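Local coordinates for protein alkaline phosphatase (Thermus thermophilus, PDB 7KWD) that probably hydrolyses phosphate monoesters as a homodimeric metalloenzyme that binds two zinc ions and one magnesium ion, at residues 63-68 against 286-291; 154-157 against 163-166; 168-173 against 201-206. All coordinates share one frame; numbering follows the deposited sequence.

Contact 1: residues 63-68 against 286-291; sequences RRQGRV and TLWDVL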
ATOM      1  N   ARG A  63      -6.860  -2.431 -19.185  1.00 23.42           N
ATOM      2  CA  ARG A  63      -6.006  -3.002 -20.216  1.00 24.85           C
ATOM      3  C   ARG A  63      -6.589  -4.261 -20.848  1.00 32.44           C
ATOM      4  O   ARG A  63      -6.432  -4.475 -22.057  1.00 31.07           O
ATOM      5  CB  ARG A  63      -4.646  -3.304 -19.599  1.00 25.78           C
ATOM      6  CG  ARG A  63      -3.630  -3.789 -20.573  1.00 35.09           C
ATOM      7  CD  ARG A  63      -2.278  -3.858 -19.901  1.00 33.48           C
ATOM      8  NE  ARG A  63      -1.322  -4.625 -20.680  1.00 34.41           N
ATOM      9  CZ  ARG A  63      -0.328  -4.092 -21.391  1.00 35.68           C
ATOM     10  NH1 ARG A  63      -0.140  -2.776 -21.431  1.00 29.80           N
ATOM     11  NH2 ARG A  63       0.505  -4.890 -22.046  1.00 38.15           N
ATOM     12  N   ARG A  64      -7.209  -5.143 -20.059  1.00 30.05           N
ATOM     13  CA  ARG A  64      -7.656  -6.418 -20.601  1.00 24.37           C
ATOM     14  C   ARG A  64      -9.150  -6.506 -20.794  1.00 24.08           C
ATOM     15  O   ARG A  64      -9.624  -7.422 -21.480  1.00 30.44           O
ATOM     16  CB  ARG A  64      -7.279  -7.597 -19.693  1.00 28.26           C
ATOM     17  CG  ARG A  64      -5.857  -7.652 -19.215  1.00 36.69           C
ATOM     18  CD  ARG A  64      -4.903  -7.417 -20.325  1.00 41.62           C
ATOM     19  NE  ARG A  64      -4.836  -8.545 -21.246  1.00 39.78           N
ATOM     20  CZ  ARG A  64      -4.707  -8.427 -22.564  1.00 50.43           C
ATOM     21  NH1 ARG A  64      -4.662  -7.226 -23.147  1.00 52.02           N
ATOM     22  NH2 ARG A  64      -4.624  -9.528 -23.301  1.00 54.11           N
ATOM     23  N   GLN A  65      -9.915  -5.644 -20.152  1.00 24.85           N
ATOM     24  CA  GLN A  65     -11.356  -5.642 -20.356  1.00 25.08           C
ATOM     25  C   GLN A  65     -11.839  -4.344 -20.969  1.00 26.29           C
ATOM     26  O   GLN A  65     -13.032  -4.207 -21.202  1.00 26.47           O
ATOM     27  CB  GLN A  65     -12.054  -5.921 -19.025  1.00 23.72           C
ATOM     28  CG  GLN A  65     -11.607  -7.270 -18.401  1.00 32.41           C
ATOM     29  CD  GLN A  65     -12.373  -7.639 -17.138  1.00 31.55           C
ATOM     30  OE1 GLN A  65     -12.900  -6.777 -16.456  1.00 28.56           O
ATOM     31  NE2 GLN A  65     -12.439  -8.934 -16.834  1.00 36.87           N
ATOM     32  N   GLY A  66     -10.937  -3.414 -21.258  1.00 26.55           N
ATOM     33  CA  GLY A  66     -11.340  -2.138 -21.853  1.00 29.41           C
ATOM     34  C   GLY A  66     -12.418  -1.413 -21.084  1.00 31.52           C
ATOM     35  O   GLY A  66     -13.293  -0.774 -21.685  1.00 32.18           O
ATOM     36  N   ARG A  67     -12.374  -1.481 -19.751  1.00 29.37           N
ATOM     37  CA  ARG A  67     -13.382  -0.838 -18.897  1.00 27.38           C
ATOM     38  C   ARG A  67     -12.692  -0.204 -17.694  1.00 25.26           C
ATOM     39  O   ARG A  67     -11.641  -0.672 -17.235  1.00 25.15           O
ATOM     40  CB  ARG A  67     -14.431  -1.856 -18.399  1.00 34.34           C
ATOM     41  CG  ARG A  67     -13.734  -2.978 -17.575  1.00 35.17           C
ATOM     42  CD  ARG A  67     -14.626  -4.069 -17.015  1.00 38.76           C
ATOM     43  NE  ARG A  67     -15.059  -3.669 -15.694  1.00 50.31           N
ATOM     44  CZ  ARG A  67     -14.907  -4.379 -14.589  1.00 41.91           C
ATOM     45  NH1 ARG A  67     -14.338  -5.578 -14.591  1.00 38.12           N
ATOM     46  NH2 ARG A  67     -15.371  -3.871 -13.456  1.00 47.98           N
ATOM     47  N   VAL A  68     -13.322   0.828 -17.149  1.00 22.15           N
ATOM     48  CA  VAL A  68     -12.882   1.426 -15.893  1.00 22.83           C
ATOM     49  C   VAL A  68     -13.557   0.695 -14.737  1.00 23.76           C
ATOM     50  O   VAL A  68     -14.779   0.626 -14.677  1.00 16.72           O
ATOM     51  CB  VAL A  68     -13.199   2.918 -15.847  1.00 26.02           C
ATOM     52  CG1 VAL A  68     -12.740   3.522 -14.540  1.00 28.23           C
ATOM     53  CG2 VAL A  68     -12.552   3.593 -17.042  1.00 22.53           C
ATOM     54  N   THR A 286      -6.876 -13.327  -6.334  1.00 23.62           N
ATOM     55  CA  THR A 286      -7.176 -12.017  -5.761  1.00 22.59           C
ATOM     56  C   THR A 286      -7.896 -11.136  -6.764  1.00 20.95           C
ATOM     57  O   THR A 286      -8.905 -10.498  -6.441  1.00 23.71           O
ATOM     58  CB  THR A 286      -5.889 -11.345  -5.312  1.00 25.77           C
ATOM     59  OG1 THR A 286      -5.256 -12.181  -4.347  1.00 27.64           O
ATOM     60  CG2 THR A 286      -6.186  -9.980  -4.736  1.00 27.15           C
ATOM     61  N   LEU A 287      -7.392 -11.102  -7.987  1.00 24.49           N
ATOM     62  CA  LEU A 287      -7.974 -10.266  -9.013  1.00 21.98           C
ATOM     63  C   LEU A 287      -9.439 -10.603  -9.234  1.00 24.56           C
ATOM     64  O   LEU A 287     -10.278  -9.705  -9.303  1.00 24.12           O
ATOM     65  CB  LEU A 287      -7.196 -10.426 -10.317  1.00 29.33           C
ATOM     66  CG  LEU A 287      -7.904  -9.938 -11.577  1.00 26.40           C
ATOM     67  CD1 LEU A 287      -7.972  -8.417 -11.581  1.00 28.44           C
ATOM     68  CD2 LEU A 287      -7.152 -10.399 -12.839  1.00 31.03           C
ATOM     69  N   TRP A 288      -9.765 -11.896  -9.387  1.00 24.27           N
ATOM     70  CA  TRP A 288     -11.143 -12.244  -9.714  1.00 25.12           C
ATOM     71  C   TRP A 288     -12.084 -11.998  -8.537  1.00 21.03           C
ATOM     72  O   TRP A 288     -13.250 -11.659  -8.761  1.00 24.29           O
ATOM     73  CB  TRP A 288     -11.235 -13.693 -10.243  1.00 26.08           C
ATOM     74  CG  TRP A 288     -10.882 -13.685 -11.700  1.00 27.30           C
ATOM     75  CD1 TRP A 288      -9.720 -14.098 -12.257  1.00 25.99           C
ATOM     76  CD2 TRP A 288     -11.681 -13.176 -12.776  1.00 27.46           C
ATOM     77  NE1 TRP A 288      -9.744 -13.894 -13.603  1.00 30.71           N
ATOM     78  CE2 TRP A 288     -10.940 -13.331 -13.952  1.00 30.01           C
ATOM     79  CE3 TRP A 288     -12.950 -12.622 -12.855  1.00 26.16           C
ATOM     80  CZ2 TRP A 288     -11.422 -12.936 -15.196  1.00 30.85           C
ATOM     81  CZ3 TRP A 288     -13.435 -12.233 -14.098  1.00 30.31           C
ATOM     82  CH2 TRP A 288     -12.672 -12.398 -15.249  1.00 23.47           C
ATOM     83  N   ASP A 289     -11.613 -12.120  -7.292  1.00 21.59           N
ATOM     84  CA  ASP A 289     -12.490 -11.762  -6.172  1.00 22.44           C
ATOM     85  C   ASP A 289     -12.637 -10.246  -6.062  1.00 20.06           C
ATOM     86  O   ASP A 289     -13.681  -9.741  -5.622  1.00 23.15           O
ATOM     87  CB  ASP A 289     -11.976 -12.367  -4.855  1.00 21.02           C
ATOM     88  CG  ASP A 289     -12.551 -13.767  -4.594  1.00 28.94           C
ATOM     89  OD1 ASP A 289     -12.645 -14.539  -5.568  1.00 22.84           O
ATOM     90  OD2 ASP A 289     -12.958 -14.092  -3.444  1.00 26.79           O
ATOM     91  N   VAL A 290     -11.632  -9.500  -6.506  1.00 27.57           N
ATOM     92  CA  VAL A 290     -11.791  -8.057  -6.565  1.00 18.96           C
ATOM     93  C   VAL A 290     -12.758  -7.681  -7.667  1.00 20.60           C
ATOM     94  O   VAL A 290     -13.556  -6.753  -7.506  1.00 23.35           O
ATOM     95  CB  VAL A 290     -10.435  -7.368  -6.768  1.00 20.85           C
ATOM     96  CG1 VAL A 290     -10.642  -5.872  -7.001  1.00 23.85           C
ATOM     97  CG2 VAL A 290      -9.572  -7.577  -5.548  1.00 23.95           C
ATOM     98  N   LEU A 291     -12.703  -8.403  -8.808  1.00 22.68           N
ATOM     99  CA  LEU A 291     -13.622  -8.139  -9.913  1.00 22.60           C
ATOM    100  C   LEU A 291     -15.037  -8.584  -9.544  1.00 18.75           C
ATOM    101  O   LEU A 291     -16.013  -7.916  -9.883  1.00 20.35           O
ATOM    102  CB  LEU A 291     -13.167  -8.843 -11.201  1.00 24.95           C
ATOM    103  CG  LEU A 291     -11.829  -8.370 -11.752  1.00 24.89           C
ATOM    104  CD1 LEU A 291     -11.530  -8.987 -13.095  1.00 24.29           C
ATOM    105  CD2 LEU A 291     -11.783  -6.847 -11.930  1.00 22.15           C
TER
HETATM  106  O   HOH W   1     -16.053  -6.785 -12.387  1.00 25.26           O

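Contact 2: residues 154-157 against 163-166; sequences ISNP and ERIA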
ATOM      1  N   ILE A 154     -22.611 -10.806  17.112  1.00 26.29           N
ATOM      2  CA  ILE A 154     -22.581 -11.607  18.349  1.00 26.15           C
ATOM      3  C   ILE A 154     -21.221 -11.556  19.035  1.00 29.51           C
ATOM      4  O   ILE A 154     -20.209 -11.167  18.461  1.00 26.52           O
ATOM      5  CB  ILE A 154     -22.984 -13.083  18.108  1.00 25.32           C
ATOM      6  CG1 ILE A 154     -22.116 -13.750  17.027  1.00 25.36           C
ATOM      7  CG2 ILE A 154     -24.482 -13.188  17.732  1.00 20.88           C
ATOM      8  CD1 ILE A 154     -20.801 -14.399  17.561  1.00 22.59           C
ATOM      9  N   SER A 155     -21.209 -11.990  20.292  1.00 23.91           N
ATOM     10  CA  SER A 155     -20.002 -11.994  21.101  1.00 27.68           C
ATOM     11  C   SER A 155     -19.572 -13.420  21.406  1.00 27.50           C
ATOM     12  O   SER A 155     -20.394 -14.266  21.776  1.00 29.41           O
ATOM     13  CB  SER A 155     -20.197 -11.265  22.439  1.00 24.08           C
ATOM     14  OG  SER A 155     -18.965 -11.343  23.156  1.00 32.01           O
ATOM     15  N   ASN A 156     -18.282 -13.677  21.282  1.00 28.48           N
ATOM     16  CA  ASN A 156     -17.763 -15.015  21.556  1.00 28.02           C
ATOM     17  C   ASN A 156     -16.257 -14.957  21.743  1.00 30.76           C
ATOM     18  O   ASN A 156     -15.557 -14.309  20.949  1.00 24.92           O
ATOM     19  CB  ASN A 156     -18.123 -15.965  20.400  1.00 29.63           C
ATOM     20  CG  ASN A 156     -17.831 -17.416  20.735  1.00 29.90           C
ATOM     21  OD1 ASN A 156     -16.716 -17.753  21.145  1.00 26.95           O
ATOM     22  ND2 ASN A 156     -18.831 -18.272  20.574  1.00 29.92           N
ATOM     23  N   PRO A 157     -15.716 -15.627  22.771  1.00 31.78           N
ATOM     24  CA  PRO A 157     -14.276 -15.510  23.041  1.00 24.18           C
ATOM     25  C   PRO A 157     -13.399 -16.186  22.018  1.00 26.97           C
ATOM     26  O   PRO A 157     -12.205 -15.887  22.000  1.00 25.51           O
ATOM     27  CB  PRO A 157     -14.104 -16.171  24.419  1.00 31.83           C
ATOM     28  CG  PRO A 157     -15.319 -17.008  24.598  1.00 29.74           C
ATOM     29  CD  PRO A 157     -16.424 -16.328  23.862  1.00 36.70           C
ATOM     30  N   GLU A 163     -19.258 -23.629  15.058  1.00 30.02           N
ATOM     31  CA  GLU A 163     -20.421 -24.466  15.327  1.00 25.98           C
ATOM     32  C   GLU A 163     -21.321 -23.793  16.353  1.00 29.42           C
ATOM     33  O   GLU A 163     -22.549 -23.729  16.192  1.00 27.47           O
ATOM     34  CB  GLU A 163     -19.959 -25.856  15.788  1.00 33.09           C
ATOM     35  CG  GLU A 163     -20.993 -26.932  15.538  1.00 37.70           C
ATOM     36  CD  GLU A 163     -20.518 -28.358  15.816  1.00 30.18           C
ATOM     37  OE1 GLU A 163     -21.155 -29.002  16.697  1.00 32.44           O
ATOM     38  OE2 GLU A 163     -19.553 -28.811  15.150  1.00 31.73           O
ATOM     39  N   ARG A 164     -20.720 -23.221  17.385  1.00 27.14           N
ATOM     40  CA  ARG A 164     -21.486 -22.478  18.380  1.00 25.95           C
ATOM     41  C   ARG A 164     -22.022 -21.167  17.807  1.00 33.12           C
ATOM     42  O   ARG A 164     -23.172 -20.789  18.077  1.00 27.18           O
ATOM     43  CB  ARG A 164     -20.584 -22.222  19.595  1.00 28.13           C
ATOM     44  CG  ARG A 164     -21.139 -21.264  20.666  1.00 31.80           C
ATOM     45  CD  ARG A 164     -22.510 -21.698  21.218  1.00 38.18           C
ATOM     46  NE  ARG A 164     -23.031 -20.668  22.111  1.00 40.41           N
ATOM     47  CZ  ARG A 164     -24.312 -20.305  22.219  1.00 38.07           C
ATOM     48  NH1 ARG A 164     -25.254 -20.901  21.495  1.00 37.57           N
ATOM     49  NH2 ARG A 164     -24.636 -19.324  23.061  1.00 39.94           N
ATOM     50  N   ILE A 165     -21.200 -20.459  17.020  1.00 27.73           N
ATOM     51  CA  ILE A 165     -21.627 -19.200  16.411  1.00 29.31           C
ATOM     52  C   ILE A 165     -22.892 -19.405  15.567  1.00 21.91           C
ATOM     53  O   ILE A 165     -23.808 -18.586  15.594  1.00 23.40           O
ATOM     54  CB  ILE A 165     -20.457 -18.613  15.591  1.00 23.41           C
ATOM     55  CG1 ILE A 165     -19.331 -18.138  16.532  1.00 25.18           C
ATOM     56  CG2 ILE A 165     -20.910 -17.416  14.743  1.00 28.68           C
ATOM     57  CD1 ILE A 165     -18.018 -17.838  15.800  1.00 24.72           C
ATOM     58  N   ALA A 166     -22.977 -20.519  14.847  1.00 23.53           N
ATOM     59  CA  ALA A 166     -24.179 -20.814  14.069  1.00 27.16           C
ATOM     60  C   ALA A 166     -25.408 -20.895  14.960  1.00 28.01           C
ATOM     61  O   ALA A 166     -26.502 -20.461  14.569  1.00 23.33           O
ATOM     62  CB  ALA A 166     -23.987 -22.122  13.284  1.00 26.67           C
TER

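Contact 3: residues 168-173 against 201-206; sequences QYLEFG and AAKGYG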
ATOM      1  N   GLN A 168     -25.634 -19.206  17.802  1.00 24.96           N
ATOM      2  CA  GLN A 168     -25.849 -17.807  18.171  1.00 26.98           C
ATOM      3  C   GLN A 168     -26.570 -17.042  17.062  1.00 23.07           C
ATOM      4  O   GLN A 168     -27.368 -16.145  17.341  1.00 24.52           O
ATOM      5  CB  GLN A 168     -24.506 -17.169  18.498  1.00 25.43           C
ATOM      6  CG  GLN A 168     -23.868 -17.703  19.784  1.00 29.23           C
ATOM      7  CD  GLN A 168     -22.510 -17.082  20.022  1.00 28.52           C
ATOM      8  OE1 GLN A 168     -21.499 -17.595  19.544  1.00 28.23           O
ATOM      9  NE2 GLN A 168     -22.480 -15.974  20.757  1.00 21.65           N
ATOM     10  N   TYR A 169     -26.288 -17.380  15.794  1.00 19.24           N
ATOM     11  CA  TYR A 169     -26.986 -16.748  14.672  1.00 20.83           C
ATOM     12  C   TYR A 169     -28.480 -17.034  14.710  1.00 21.96           C
ATOM     13  O   TYR A 169     -29.313 -16.138  14.460  1.00 25.37           O
ATOM     14  CB  TYR A 169     -26.402 -17.255  13.355  1.00 20.53           C
ATOM     15  CG  TYR A 169     -25.157 -16.572  12.883  1.00 24.20           C
ATOM     16  CD1 TYR A 169     -24.416 -15.728  13.719  1.00 25.48           C
ATOM     17  CD2 TYR A 169     -24.744 -16.726  11.580  1.00 24.59           C
ATOM     18  CE1 TYR A 169     -23.282 -15.088  13.240  1.00 22.51           C
ATOM     19  CE2 TYR A 169     -23.620 -16.099  11.098  1.00 21.52           C
ATOM     20  CZ  TYR A 169     -22.887 -15.281  11.930  1.00 24.98           C
ATOM     21  OH  TYR A 169     -21.758 -14.662  11.409  1.00 23.09           O
ATOM     22  N   LEU A 170     -28.849 -18.291  14.999  1.00 28.04           N
ATOM     23  CA  LEU A 170     -30.263 -18.630  15.126  1.00 21.59           C
ATOM     24  C   LEU A 170     -30.929 -17.793  16.211  1.00 25.73           C
ATOM     25  O   LEU A 170     -32.036 -17.289  16.023  1.00 23.65           O
ATOM     26  CB  LEU A 170     -30.409 -20.121  15.432  1.00 29.45           C
ATOM     27  CG  LEU A 170     -31.820 -20.674  15.655  1.00 29.52           C
ATOM     28  CD1 LEU A 170     -32.721 -20.480  14.422  1.00 30.07           C
ATOM     29  CD2 LEU A 170     -31.756 -22.166  16.045  1.00 29.02           C
ATOM     30  N   GLU A 171     -30.269 -17.647  17.363  1.00 27.07           N
ATOM     31  CA  GLU A 171     -30.860 -16.886  18.458  1.00 27.94           C
ATOM     32  C   GLU A 171     -30.878 -15.396  18.136  1.00 28.89           C
ATOM     33  O   GLU A 171     -31.849 -14.699  18.451  1.00 25.23           O
ATOM     34  CB  GLU A 171     -30.094 -17.148  19.759  1.00 31.34           C
ATOM     35  CG  GLU A 171     -30.768 -16.528  20.996  1.00 42.40           C
ATOM     36  CD  GLU A 171     -29.889 -16.619  22.230  1.00 63.07           C
ATOM     37  OE1 GLU A 171     -28.860 -17.336  22.159  1.00 58.80           O
ATOM     38  OE2 GLU A 171     -30.217 -15.969  23.260  1.00 69.98           O
ATOM     39  N   PHE A 172     -29.831 -14.890  17.470  1.00 26.35           N
ATOM     40  CA  PHE A 172     -29.831 -13.476  17.096  1.00 25.56           C
ATOM     41  C   PHE A 172     -30.978 -13.160  16.154  1.00 26.31           C
ATOM     42  O   PHE A 172     -31.663 -12.140  16.308  1.00 23.99           O
ATOM     43  CB  PHE A 172     -28.495 -13.090  16.461  1.00 23.35           C
ATOM     44  CG  PHE A 172     -28.411 -11.624  16.086  1.00 24.86           C
ATOM     45  CD1 PHE A 172     -28.274 -10.637  17.061  1.00 28.75           C
ATOM     46  CD2 PHE A 172     -28.506 -11.234  14.764  1.00 29.44           C
ATOM     47  CE1 PHE A 172     -28.209  -9.275  16.702  1.00 27.85           C
ATOM     48  CE2 PHE A 172     -28.444  -9.869  14.390  1.00 32.47           C
ATOM     49  CZ  PHE A 172     -28.299  -8.898  15.361  1.00 28.49           C
ATOM     50  N   GLY A 173     -31.224 -14.032  15.185  1.00 25.60           N
ATOM     51  CA  GLY A 173     -32.375 -13.873  14.318  1.00 22.87           C
ATOM     52  C   GLY A 173     -32.273 -12.857  13.196  1.00 22.75           C
ATOM     53  O   GLY A 173     -33.279 -12.214  12.852  1.00 25.59           O
ATOM     54  N   ALA A 201     -35.501 -23.531  10.077  1.00 26.70           N
ATOM     55  CA  ALA A 201     -36.795 -23.641   9.418  1.00 25.09           C
ATOM     56  C   ALA A 201     -37.925 -23.464  10.422  1.00 26.80           C
ATOM     57  O   ALA A 201     -38.975 -22.891  10.098  1.00 24.76           O
ATOM     58  CB  ALA A 201     -36.930 -24.976   8.695  1.00 32.81           C
ATOM     59  N   ALA A 202     -37.743 -23.973  11.641  1.00 23.14           N
ATOM     60  CA  ALA A 202     -38.807 -23.851  12.642  1.00 25.76           C
ATOM     61  C   ALA A 202     -39.068 -22.394  13.014  1.00 27.89           C
ATOM     62  O   ALA A 202     -40.159 -22.059  13.466  1.00 25.15           O
ATOM     63  CB  ALA A 202     -38.449 -24.631  13.900  1.00 26.05           C
ATOM     64  N   LYS A 203     -38.090 -21.531  12.838  1.00 30.33           N
ATOM     65  CA  LYS A 203     -38.248 -20.106  13.097  1.00 33.09           C
ATOM     66  C   LYS A 203     -38.635 -19.333  11.838  1.00 33.63           C
ATOM     67  O   LYS A 203     -38.693 -18.107  11.869  1.00 33.13           O
ATOM     68  CB  LYS A 203     -36.957 -19.579  13.723  1.00 30.72           C
ATOM     69  CG  LYS A 203     -36.807 -20.053  15.188  1.00 42.39           C
ATOM     70  CD  LYS A 203     -36.295 -18.973  16.144  1.00 51.93           C
ATOM     71  CE  LYS A 203     -37.166 -18.879  17.416  1.00 67.02           C
ATOM     72  NZ  LYS A 203     -38.519 -18.266  17.142  1.00 56.86           N
ATOM     73  N   GLY A 204     -38.952 -20.027  10.750  1.00 27.84           N
ATOM     74  CA  GLY A 204     -39.534 -19.389   9.598  1.00 33.55           C
ATOM     75  C   GLY A 204     -38.573 -19.067   8.485  1.00 31.95           C
ATOM     76  O   GLY A 204     -39.008 -18.538   7.460  1.00 29.96           O
ATOM     77  N   TYR A 205     -37.296 -19.411   8.627  1.00 27.59           N
ATOM     78  CA  TYR A 205     -36.352 -19.178   7.551  1.00 28.35           C
ATOM     79  C   TYR A 205     -36.587 -20.124   6.386  1.00 29.04           C
ATOM     80  O   TYR A 205     -36.813 -21.321   6.578  1.00 27.52           O
ATOM     81  CB  TYR A 205     -34.914 -19.375   8.030  1.00 27.28           C
ATOM     82  CG  TYR A 205     -34.383 -18.329   8.957  1.00 28.99           C
ATOM     83  CD1 TYR A 205     -34.639 -18.393  10.312  1.00 28.52           C
ATOM     84  CD2 TYR A 205     -33.566 -17.303   8.486  1.00 32.31           C
ATOM     85  CE1 TYR A 205     -34.119 -17.440  11.187  1.00 27.03           C
ATOM     86  CE2 TYR A 205     -33.034 -16.361   9.349  1.00 28.89           C
ATOM     87  CZ  TYR A 205     -33.329 -16.432  10.704  1.00 28.81           C
ATOM     88  OH  TYR A 205     -32.829 -15.481  11.571  1.00 27.68           O
ATOM     89  N   GLY A 206     -36.505 -19.575   5.175  1.00 25.59           N
ATOM     90  CA  GLY A 206     -36.292 -20.381   3.994  1.00 25.75           C
ATOM     91  C   GLY A 206     -34.834 -20.780   3.937  1.00 30.53           C
ATOM     92  O   GLY A 206     -33.941 -19.944   4.112  1.00 31.04           O
TER

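Contact 1: residues 63-68 against 286-291
Gln65 sets CG beside its backbone N (chi1 -58°) and then runs straight out (chi2 -175°), which carries its amide across to helix 283-306. There Leu291, with its own CG also beside N, comes from the opposite direction and offers its two methyl groups. Gln65 NE2 reaches Leu291 CD1 at 3.8 Å and, at the same separation, the far ring carbon CH2 of Trp288. The amide plane stands 61° from the indole plane, so the approach is neither a flat stack nor a square-on one. Leu291 CD1, besides touching NE2, lies over one face of that indole, 3.8 Å above the ring plane of Trp288 and displaced toward the rim. The second methyl, Leu291 CD2, lies 3.9 Å from Arg67 NH1.

The other amide atom, Gln65 OE1, accepts a short hydrogen bond of 2.6 Å from Arg67 NH1. The oxygen lies almost in the guanidinium plane, and the bond comes in nearly in line with the C=O. A water extends the polar edge: it donates to Leu291 O at 2.7 Å and accepts a weak bond from Arg67 NH1. Asp294, farther along helix 283-306, forms a salt bridge with Arg67 NH2.

Gly66, with positive phi, turns the chain out of helix 51-65 and joins the second subunit through its backbone. The C-terminal end of helix 51-65 and the turn after it thus pack on the side of helix 283-306, near the dimer interface of the alkaline phosphatase fold.

Contact 2: residues 154-157 against 163-166
Ile154 CD1 and the branch of Ile165 form the apolar half of the contact, with CD1 lying 4.1 Å from Ile165 CG2 and equally far from Ile165 CG1. The two side chains cross at about a right angle, so a single methyl tip rests against the fork of the other isoleucine. Next to them Asn156 brings its amide nitrogen over aliphatic carbon: ND2 is 3.8 Å from Arg164 CG and 4.1 Å from Ile165 CG1. Asn156 owes this reach to a chi1 of -170°, which swings CG opposite to the backbone N and out toward the helix. Arg164 places its CG by a chi1 of 171°; beyond it the chain bends at chi2 (56°) and the guanidinium goes on to a long, weak ion pair with Glu167.

One shell farther out, the polar ends are taken up. Asn156 ND2 donates to Gln168 OE1, one turn beyond Arg164, and Asn156 OD1 accepts from Asp158 N, the bond of an Asx turn. The amide is therefore held at both ends. Around the isoleucines, Leu113 and Thr145 cover Ile165. The Ile165 side chain is about 8 Å from that of His146, a predicted magnesium ligand, and about 12 Å from the magnesium ion itself, too far for the first shell.

Chemically, the touches between the two segments are van der Waals. One directional bond stays in the loop (Asp158 N), while Gln168 pairs with it through both amide atoms, its NE2 donating to Ser155 O; apolar packing and hydrogen bonds together join loop to helix.

Contact 3: residues 168-173 against 201-206
Leu170 and Lys203 meet where two helices end, and the second ending is a Schellman motif: Gly204, with positive phi, is the C-prime residue of helix 196-202, with Tyr205 N bonded to Phe200 O and Gly204 N to Ala201 O at 2.9 Å. Helix 162-172 also ends at a glycine with positive phi, Gly173, whose N bonds to Tyr169 O.

The conformations decide who touches whom. Leu170 carries CG opposite to its backbone N (chi1 178°), and this brings its methyls closer to the other segment than the root of the side chain would suggest. The aliphatic stem of Lys203 (CB, CG and CD) lies against Leu170 CD1, CG being closest at 4.2 Å from that methyl, and the two side chains cross at about a right angle. Beyond this stem the lysine chain is bent, at chi3 and chi4 as well as at chi2. Other faces of Leu170 press on Leu196, Ala199 and Phe200 within helix 196-202.

Tyr205 supplies the other half. With chi1 at -71° and chi2 at 84°, its ring stretches toward the helix end and puts the hydroxyl against Gly173, whose carbonyl carbon sits at the ring edge, near its plane. Phe200 meets the ring edge-to-face, and Arg221 adds a cation-pi contact, so the phenol is fixed from several sides. Its hydroxyl bonds to Ala174 O, and Tyr205 OH lies 3.1 Å from Gly173 C and 3.2 Å from Gly173 CA.

From the N terminus, residues 63-68 come first, at the end of helix 51-65, and their partner 286-291 arrives more than two hundred residues later, so contact 1 spans both others. Inside that span contact 2 closes a short loop, from the exit of helix 147-153 into helix 162-172. Contact 3 opens afterwards and joins the far end of that same helix to the end of helix 196-202. Contacts 2 and 3 run in series without crossing and touch directly: Gln168 bonds to Ser155 O and Asn156 ND2, and Ile154 packs on Tyr169. Contact 1, centred about 35 Å from contact 2 and 37 Å from contact 3, touches neither and ties helix 51-65 to helix 283-306.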